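5-Carboxyvanillate Decarboxylase (Novosphingobium aromaticivorans, PDB 4QRN) probably removes a carboxylate from 5-carboxyvanillate as a metal-dependent decarboxylase of the amidohydrolase superfamily, here with manganese and a nitro-substituted inhibitor bound. Local coordinates at residues 35-40 / 363-368; 98-104 / 335-341. One frame throughout, in Å; residues are numbered along the deposited sequence. Where two conformers were deposited one is given.

Interaction 1: 35-40 / 363-368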
loop_
_atom_site.group_PDB
_atom_site.type_symbol
_atom_site.label_atom_id
_atom_site.label_comp_id
_atom_site.label_asym_id
_atom_site.label_seq_id
_atom_site.Cartn_x
_atom_site.Cartn_y
_atom_site.Cartn_z
ATOM N N TYR A 35 30.218 -13.259 2.065
ATOM C CA TYR A 35 28.970 -13.783 1.553
ATOM C C TYR A 35 29.034 -13.674 0.041
ATOM O O TYR A 35 29.673 -12.774 -0.481
ATOM C CB TYR A 35 27.749 -13.005 2.093
ATOM C CG TYR A 35 27.878 -11.504 2.013
ATOM C CD1 TYR A 35 27.585 -10.794 0.842
ATOM C CD2 TYR A 35 28.310 -10.782 3.116
ATOM C CE1 TYR A 35 27.735 -9.418 0.791
ATOM C CE2 TYR A 35 28.477 -9.415 3.062
ATOM C CZ TYR A 35 28.153 -8.729 1.912
ATOM O OH TYR A 35 28.316 -7.356 1.884
ATOM N N LEU A 36 28.338 -14.576 -0.641
ATOM C CA LEU A 36 27.997 -14.358 -2.039
ATOM C C LEU A 36 26.832 -13.391 -2.110
ATOM O O LEU A 36 26.014 -13.336 -1.183
ATOM C CB LEU A 36 27.587 -15.668 -2.713
ATOM C CG LEU A 36 28.633 -16.766 -2.743
ATOM C CD1 LEU A 36 28.033 -18.010 -3.394
ATOM C CD2 LEU A 36 29.884 -16.324 -3.484
ATOM N N ARG A 37 26.747 -12.631 -3.194
ATOM C CA ARG A 37 25.579 -11.796 -3.444
ATOM C C ARG A 37 24.678 -12.540 -4.428
ATOM O O ARG A 37 25.037 -12.683 -5.604
ATOM C CB ARG A 37 25.961 -10.428 -3.979
ATOM C CG ARG A 37 26.905 -9.654 -3.059
ATOM C CD ARG A 37 27.069 -8.225 -3.520
ATOM N NE ARG A 37 28.116 -7.481 -2.831
ATOM C CZ ARG A 37 29.408 -7.545 -3.134
ATOM N NH1 ARG A 37 29.837 -8.351 -4.105
ATOM N NH2 ARG A 37 30.264 -6.775 -2.462
ATOM N N ILE A 38 23.536 -13.018 -3.936
ATOM C CA ILE A 38 22.559 -13.738 -4.749
ATOM C C ILE A 38 21.348 -12.824 -4.930
ATOM O O ILE A 38 20.660 -12.499 -3.949
ATOM C CB ILE A 38 22.161 -15.077 -4.105
ATOM C CG1 ILE A 38 23.428 -15.947 -3.898
ATOM C CG2 ILE A 38 21.103 -15.766 -4.964
ATOM C CD1 ILE A 38 23.172 -17.310 -3.269
ATOM N N ALA A 39 21.116 -12.377 -6.162
ATOM C CA ALA A 39 20.032 -11.454 -6.461
ATOM C C ALA A 39 18.799 -12.263 -6.870
ATOM O O ALA A 39 18.847 -13.008 -7.837
ATOM C CB ALA A 39 20.465 -10.518 -7.572
ATOM N N THR A 40 17.704 -12.108 -6.121
ATOM C CA THR A 40 16.576 -13.023 -6.236
ATOM C C THR A 40 15.342 -12.519 -7.001
ATOM O O THR A 40 14.322 -13.214 -6.970
ATOM C CB THR A 40 16.135 -13.490 -4.848
ATOM O OG1 THR A 40 15.731 -12.359 -4.062
ATOM C CG2 THR A 40 17.244 -14.255 -4.131
ATOM N N PHE A 363 22.094 -11.752 2.055
ATOM C CA PHE A 363 22.650 -11.797 0.708
ATOM C C PHE A 363 22.699 -13.177 0.081
ATOM O O PHE A 363 22.655 -13.298 -1.139
ATOM C CB PHE A 363 24.070 -11.224 0.683
ATOM C CG PHE A 363 24.139 -9.729 0.454
ATOM C CD1 PHE A 363 23.857 -9.200 -0.796
ATOM C CD2 PHE A 363 24.564 -8.867 1.464
ATOM C CE1 PHE A 363 24.025 -7.835 -1.057
ATOM C CE2 PHE A 363 24.691 -7.493 1.225
ATOM C CZ PHE A 363 24.438 -6.997 -0.042
ATOM N N GLN A 364 22.889 -14.213 0.907
ATOM C CA GLN A 364 23.254 -15.539 0.395
ATOM C C GLN A 364 22.423 -16.673 0.959
ATOM O O GLN A 364 21.788 -17.401 0.207
ATOM C CB GLN A 364 24.730 -15.825 0.688
ATOM C CG GLN A 364 25.148 -17.212 0.192
ATOM C CD GLN A 364 26.528 -17.605 0.675
ATOM O OE1 GLN A 364 27.395 -16.768 0.945
ATOM N NE2 GLN A 364 26.720 -18.892 0.859
ATOM N N THR A 365 22.492 -16.919 2.271
ATOM C CA THR A 365 22.054 -18.232 2.731
ATOM C C THR A 365 20.548 -18.377 2.846
ATOM O O THR A 365 20.053 -19.505 2.755
ATOM C CB THR A 365 22.766 -18.670 4.021
ATOM O OG1 THR A 365 22.473 -17.751 5.063
ATOM C CG2 THR A 365 24.279 -18.732 3.805
ATOM N N ASN A 366 19.802 -17.285 3.007
ATOM C CA ASN A 366 18.357 -17.424 2.931
ATOM C C ASN A 366 17.931 -17.896 1.541
ATOM O O ASN A 366 17.170 -18.849 1.424
ATOM C CB ASN A 366 17.668 -16.116 3.287
ATOM C CG ASN A 366 17.792 -15.749 4.775
ATOM O OD1 ASN A 366 18.139 -16.577 5.627
ATOM N ND2 ASN A 366 17.484 -14.497 5.083
ATOM N N ALA A 367 18.465 -17.266 0.498
ATOM C CA ALA A 367 18.136 -17.691 -0.858
ATOM C C ALA A 367 18.558 -19.141 -1.080
ATOM O O ALA A 367 17.834 -19.911 -1.707
ATOM C CB ALA A 367 18.822 -16.776 -1.863
ATOM N N GLU A 368 19.731 -19.530 -0.582
ATOM C CA GLU A 368 20.164 -20.916 -0.789
ATOM C C GLU A 368 19.166 -21.883 -0.155
ATOM O O GLU A 368 18.891 -22.940 -0.729
ATOM C CB GLU A 368 21.559 -21.129 -0.216
ATOM C CG GLU A 368 22.622 -20.465 -1.060
ATOM C CD GLU A 368 24.021 -20.535 -0.502
ATOM O OE1 GLU A 368 24.220 -20.636 0.725
ATOM O OE2 GLU A 368 24.950 -20.413 -1.328
#

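Interaction 2: 98-104 / 335-341. With MN (manganese (II) ion), chain E; 1DF (4-hydroxy-3-methoxy-5-nitrobenzoic acid), chain F.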
loop_
_atom_site.group_PDB
_atom_site.type_symbol
_atom_site.label_atom_id
_atom_site.label_comp_id
_atom_site.label_asym_id
_atom_site.label_seq_id
_atom_site.Cartn_x
_atom_site.Cartn_y
_atom_site.Cartn_z
ATOM N N ASP A 98 27.504 -7.187 -16.556
ATOM C CA ASP A 98 26.794 -6.274 -15.676
ATOM C C ASP A 98 26.754 -6.816 -14.241
ATOM O O ASP A 98 26.851 -6.044 -13.276
ATOM C CB ASP A 98 25.359 -6.025 -16.183
ATOM C CG ASP A 98 25.291 -5.015 -17.337
ATOM O OD1 ASP A 98 26.325 -4.419 -17.714
ATOM O OD2 ASP A 98 24.173 -4.804 -17.859
ATOM N N MET A 99 26.565 -8.120 -14.095
ATOM C CA MET A 99 26.630 -8.744 -12.787
ATOM C C MET A 99 28.029 -8.616 -12.199
ATOM O O MET A 99 28.198 -8.240 -11.030
ATOM C CB MET A 99 26.227 -10.209 -12.877
ATOM C CG MET A 99 24.731 -10.392 -13.171
ATOM S SD MET A 99 24.257 -12.050 -13.670
ATOM C CE MET A 99 24.676 -12.995 -12.204
ATOM N N ASP A 100 29.051 -8.928 -13.001
ATOM C CA ASP A 100 30.419 -8.854 -12.527
ATOM C C ASP A 100 30.721 -7.432 -12.026
ATOM O O ASP A 100 31.410 -7.245 -11.017
ATOM C CB ASP A 100 31.386 -9.235 -13.641
ATOM C CG ASP A 100 31.383 -10.731 -13.968
ATOM O OD1 ASP A 100 30.885 -11.548 -13.162
ATOM O OD2 ASP A 100 31.947 -11.090 -15.033
ATOM N N ALA A 101 30.239 -6.420 -12.738
ATOM C CA ALA A 101 30.525 -5.027 -12.394
ATOM C C ALA A 101 29.867 -4.577 -11.098
ATOM O O ALA A 101 30.231 -3.532 -10.556
ATOM C CB ALA A 101 30.112 -4.111 -13.537
ATOM N N THR A 102 28.872 -5.327 -10.627
ATOM C CA THR A 102 28.216 -4.989 -9.368
ATOM C C THR A 102 28.372 -6.085 -8.310
ATOM O O THR A 102 27.682 -6.094 -7.297
ATOM C CB THR A 102 26.735 -4.641 -9.593
ATOM O OG1 THR A 102 26.082 -5.673 -10.363
ATOM C CG2 THR A 102 26.607 -3.290 -10.261
ATOM N N GLY A 103 29.311 -7.000 -8.543
ATOM C CA GLY A 103 29.593 -8.017 -7.553
ATOM C C GLY A 103 28.483 -9.033 -7.326
ATOM O O GLY A 103 28.439 -9.647 -6.257
ATOM N N ILE A 104 27.595 -9.198 -8.307
ATOM C CA ILE A 104 26.496 -10.132 -8.172
ATOM C C ILE A 104 26.946 -11.519 -8.620
ATOM O O ILE A 104 27.277 -11.747 -9.786
ATOM C CB ILE A 104 25.245 -9.665 -8.944
ATOM C CG1 ILE A 104 24.793 -8.277 -8.462
ATOM C CG2 ILE A 104 24.141 -10.713 -8.823
ATOM C CD1 ILE A 104 24.591 -8.143 -6.956
ATOM N N MET A 335 18.022 -7.420 -6.569
ATOM C CA MET A 335 18.386 -6.193 -7.262
ATOM C C MET A 335 17.247 -5.603 -8.131
ATOM O O MET A 335 17.138 -4.388 -8.248
ATOM C CB MET A 335 19.634 -6.446 -8.113
ATOM C CG MET A 335 20.041 -5.265 -8.958
ATOM S SD MET A 335 21.540 -5.530 -9.904
ATOM C CE MET A 335 22.800 -5.074 -8.719
ATOM N N ASP A 336 16.440 -6.457 -8.772
ATOM C CA ASP A 336 15.456 -5.999 -9.762
ATOM C C ASP A 336 16.193 -5.510 -11.021
ATOM O O ASP A 336 15.724 -4.603 -11.715
ATOM C CB ASP A 336 14.478 -4.934 -9.181
ATOM C CG ASP A 336 12.987 -5.274 -9.410
ATOM O OD1 ASP A 336 12.658 -6.042 -10.367
ATOM O OD2 ASP A 336 12.162 -4.739 -8.621
ATOM N N TYR A 337 17.303 -6.159 -11.367
ATOM C CA TYR A 337 17.950 -5.867 -12.647
ATOM C C TYR A 337 16.984 -6.234 -13.781
ATOM O O TYR A 337 16.358 -7.285 -13.718
ATOM C CB TYR A 337 19.190 -6.712 -12.761
ATOM C CG TYR A 337 19.942 -6.576 -14.063
ATOM C CD1 TYR A 337 19.657 -7.400 -15.158
ATOM C CD2 TYR A 337 20.969 -5.641 -14.195
ATOM C CE1 TYR A 337 20.384 -7.320 -16.335
ATOM C CE2 TYR A 337 21.706 -5.542 -15.389
ATOM C CZ TYR A 337 21.409 -6.395 -16.446
ATOM O OH TYR A 337 22.133 -6.358 -17.625
ATOM N N PRO A 338 16.881 -5.425 -14.848
ATOM C CA PRO A 338 17.628 -4.192 -15.128
ATOM C C PRO A 338 16.834 -2.935 -14.802
ATOM O O PRO A 338 17.299 -1.834 -15.122
ATOM C CB PRO A 338 17.882 -4.313 -16.633
ATOM C CG PRO A 338 16.603 -4.915 -17.155
ATOM C CD PRO A 338 16.190 -5.913 -16.064
ATOM N N TYR A 339 15.647 -3.093 -14.220
ATOM C CA TYR A 339 14.818 -1.950 -13.882
ATOM C C TYR A 339 15.437 -1.043 -12.832
ATOM O O TYR A 339 15.155 0.157 -12.790
ATOM C CB TYR A 339 13.428 -2.420 -13.433
ATOM C CG TYR A 339 12.729 -3.187 -14.545
ATOM C CD1 TYR A 339 12.168 -2.516 -15.626
ATOM C CD2 TYR A 339 12.630 -4.577 -14.521
ATOM C CE1 TYR A 339 11.559 -3.194 -16.667
ATOM C CE2 TYR A 339 12.026 -5.284 -15.568
ATOM C CZ TYR A 339 11.473 -4.571 -16.619
ATOM O OH TYR A 339 10.856 -5.217 -17.649
ATOM N N GLN A 340 16.259 -1.621 -11.962
ATOM C CA GLN A 340 16.896 -0.880 -10.895
ATOM C C GLN A 340 18.323 -1.401 -10.699
ATOM O O GLN A 340 18.637 -2.066 -9.708
ATOM C CB GLN A 340 16.052 -0.956 -9.626
ATOM C CG GLN A 340 16.457 0.070 -8.585
ATOM C CD GLN A 340 15.321 0.403 -7.631
ATOM O OE1 GLN A 340 14.144 0.149 -7.916
ATOM N NE2 GLN A 340 15.678 0.957 -6.473
ATOM N N TYR A 341 19.179 -1.101 -11.672
ATOM C CA TYR A 341 20.562 -1.575 -11.709
ATOM C C TYR A 341 21.457 -0.453 -11.215
ATOM O O TYR A 341 21.799 0.444 -11.973
ATOM C CB TYR A 341 20.909 -1.947 -13.158
ATOM C CG TYR A 341 22.344 -2.356 -13.387
ATOM C CD1 TYR A 341 22.950 -3.347 -12.618
ATOM C CD2 TYR A 341 23.094 -1.772 -14.397
ATOM C CE1 TYR A 341 24.259 -3.745 -12.832
ATOM C CE2 TYR A 341 24.408 -2.148 -14.625
ATOM C CZ TYR A 341 24.992 -3.130 -13.841
ATOM O OH TYR A 341 26.299 -3.499 -14.049
HETATM MN MN MN E . 10.819 -6.975 -10.787
HETATM C C1 1DF F . 9.554 -2.167 -13.387
HETATM C CO1 1DF F . 9.914 -2.540 -12.123
HETATM C CO2 1DF F . 9.096 -3.150 -14.292
HETATM C CM1 1DF F . 9.890 -3.948 -11.845
HETATM C CM2 1DF F . 9.228 -4.497 -14.021
HETATM O OM 1DF F . 8.847 -5.489 -14.880
HETATM C CZ 1DF F . 9.753 -4.938 -12.815
HETATM C CC 1DF F . 9.555 -0.747 -13.819
HETATM C CV 1DF F . 8.058 -5.107 -16.007
HETATM O O1 1DF F . 10.410 0.056 -13.256
HETATM O O2 1DF F . 8.766 -0.394 -14.702
HETATM O O3 1DF F . 10.047 -6.186 -12.593
HETATM N N 1DF F . 9.792 -4.286 -10.383
HETATM O O11 1DF F . 9.630 -5.409 -9.994
HETATM O O22 1DF F . 9.722 -3.321 -9.573
HETATM O O HOH W 1 12.103 -8.495 -11.703
#

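Interaction 1: 35-40 / 363-368
Tyr35 turns its CG into the space between the backbone N and the carbonyl carbon (chi1 47°), which brings the CE1 side of the phenol over the rim of one Phe363 face, while Gln364, with CG anti to its backbone N (chi1 179°), stretches out to the backbone of Leu36. The two rings form an offset, near-parallel pair, planes 3° apart, displaced so that little more than their margins face each other; Tyr35 CE1 sits 3.3 Å from Phe363 CD2. Arg37 runs alongside Phe363 in the same direction, with its CG 3.8 Å from Phe363 CD1, and its guanidinium continues to a salt bridge with Asp350, which also accepts a bond from Tyr35 OH. The contact joins strand 38-44, the first strand of the amidohydrolase-type barrel, and the residues leading into it to the C-terminal helix 356-370. At the wider pi-type turn of that helix, Phe363 O takes the amide of Ile38 (N to O 2.9 Å). Gln364 works in two directions at once: OE1 accepts Leu36 N at 2.9 Å, nearly straight at the hydrogen but above the amide carbonyl plane, and NE2 donates to Glu368 OE1 on its syn side at 3.1 Å, which fixes the rotation of the amide. Further along, Ile38 CD1 lies across the Glu368 chain, 3.9 Å from CG, and Thr40 CG2 meets Ala367 CB at 3.7 Å.

Interaction 2: 98-104 / 335-341
The Tyr337 ring receives Asp98 OD2 at its edge, close to its plane, and carries Pro338 CB over the centre of one face; the Tyr341 ring has Tyr337 CE2 above one face, toward the rim, with Asp98 O and Met335 SD at its edge. Both tyrosines belong to the loop that follows strand 331-332 of the amidohydrolase barrel, the loop that brings Asp336 to the metal, and both reach the C-terminal end of helix 93-101. That end is a Schellman motif: Gly103, with positive phi, is the C-prime residue, and Ile104 N returns to Met99 O. Tyr337 OH donates to the anti lone pair of Asp98 OD2 at 2.6 Å, with carboxylate and ring planes 68° apart; the same oxygen has a salt bridge to Arg87. Tyr341, its CG anti to the backbone N (chi1 175°), extends to give its hydroxyl proton to Asp98 O, which thus accepts from two side chains, the second being Thr102 OG1. Beside these hydrogen bonds, Met335, bent at chi3, rests its CE against both Thr102 OG1 and Ile104 CG1, 3.8 Å from the latter. On the side of the loop remote from the helix, Tyr339 lays one ring face against the inhibitor, whose CM2 lies over the ring centre, and Glu41 and His210 complete the protein ligands of the manganese. Asp336 OD1 binds that ion at 2.1 Å, beside the inhibitor oxygens O3 and O11.

How the interactions relate
Centred about 14 Å apart, the two contacts illustrate how distant stretches of a barrel enzyme come together round its first strand. Along the chain, interaction 2 is nested within the loop that interaction 1 closes: 35-40 comes first, then 98-104, 335-341 and finally 363-368. They also touch directly. Arg37 NH1 probably bonds to Gly103 O at 2.9 Å, and Ala39 packs against Ile104 and the backbone of Met335, on the side of strand 38-44 turned away from helix 356-370. That strand continues to Glu41, a manganese ligand, while the 335-341 loop supplies Asp336, so each contact includes a segment that leads to, or contains, a ligand of the same metal site.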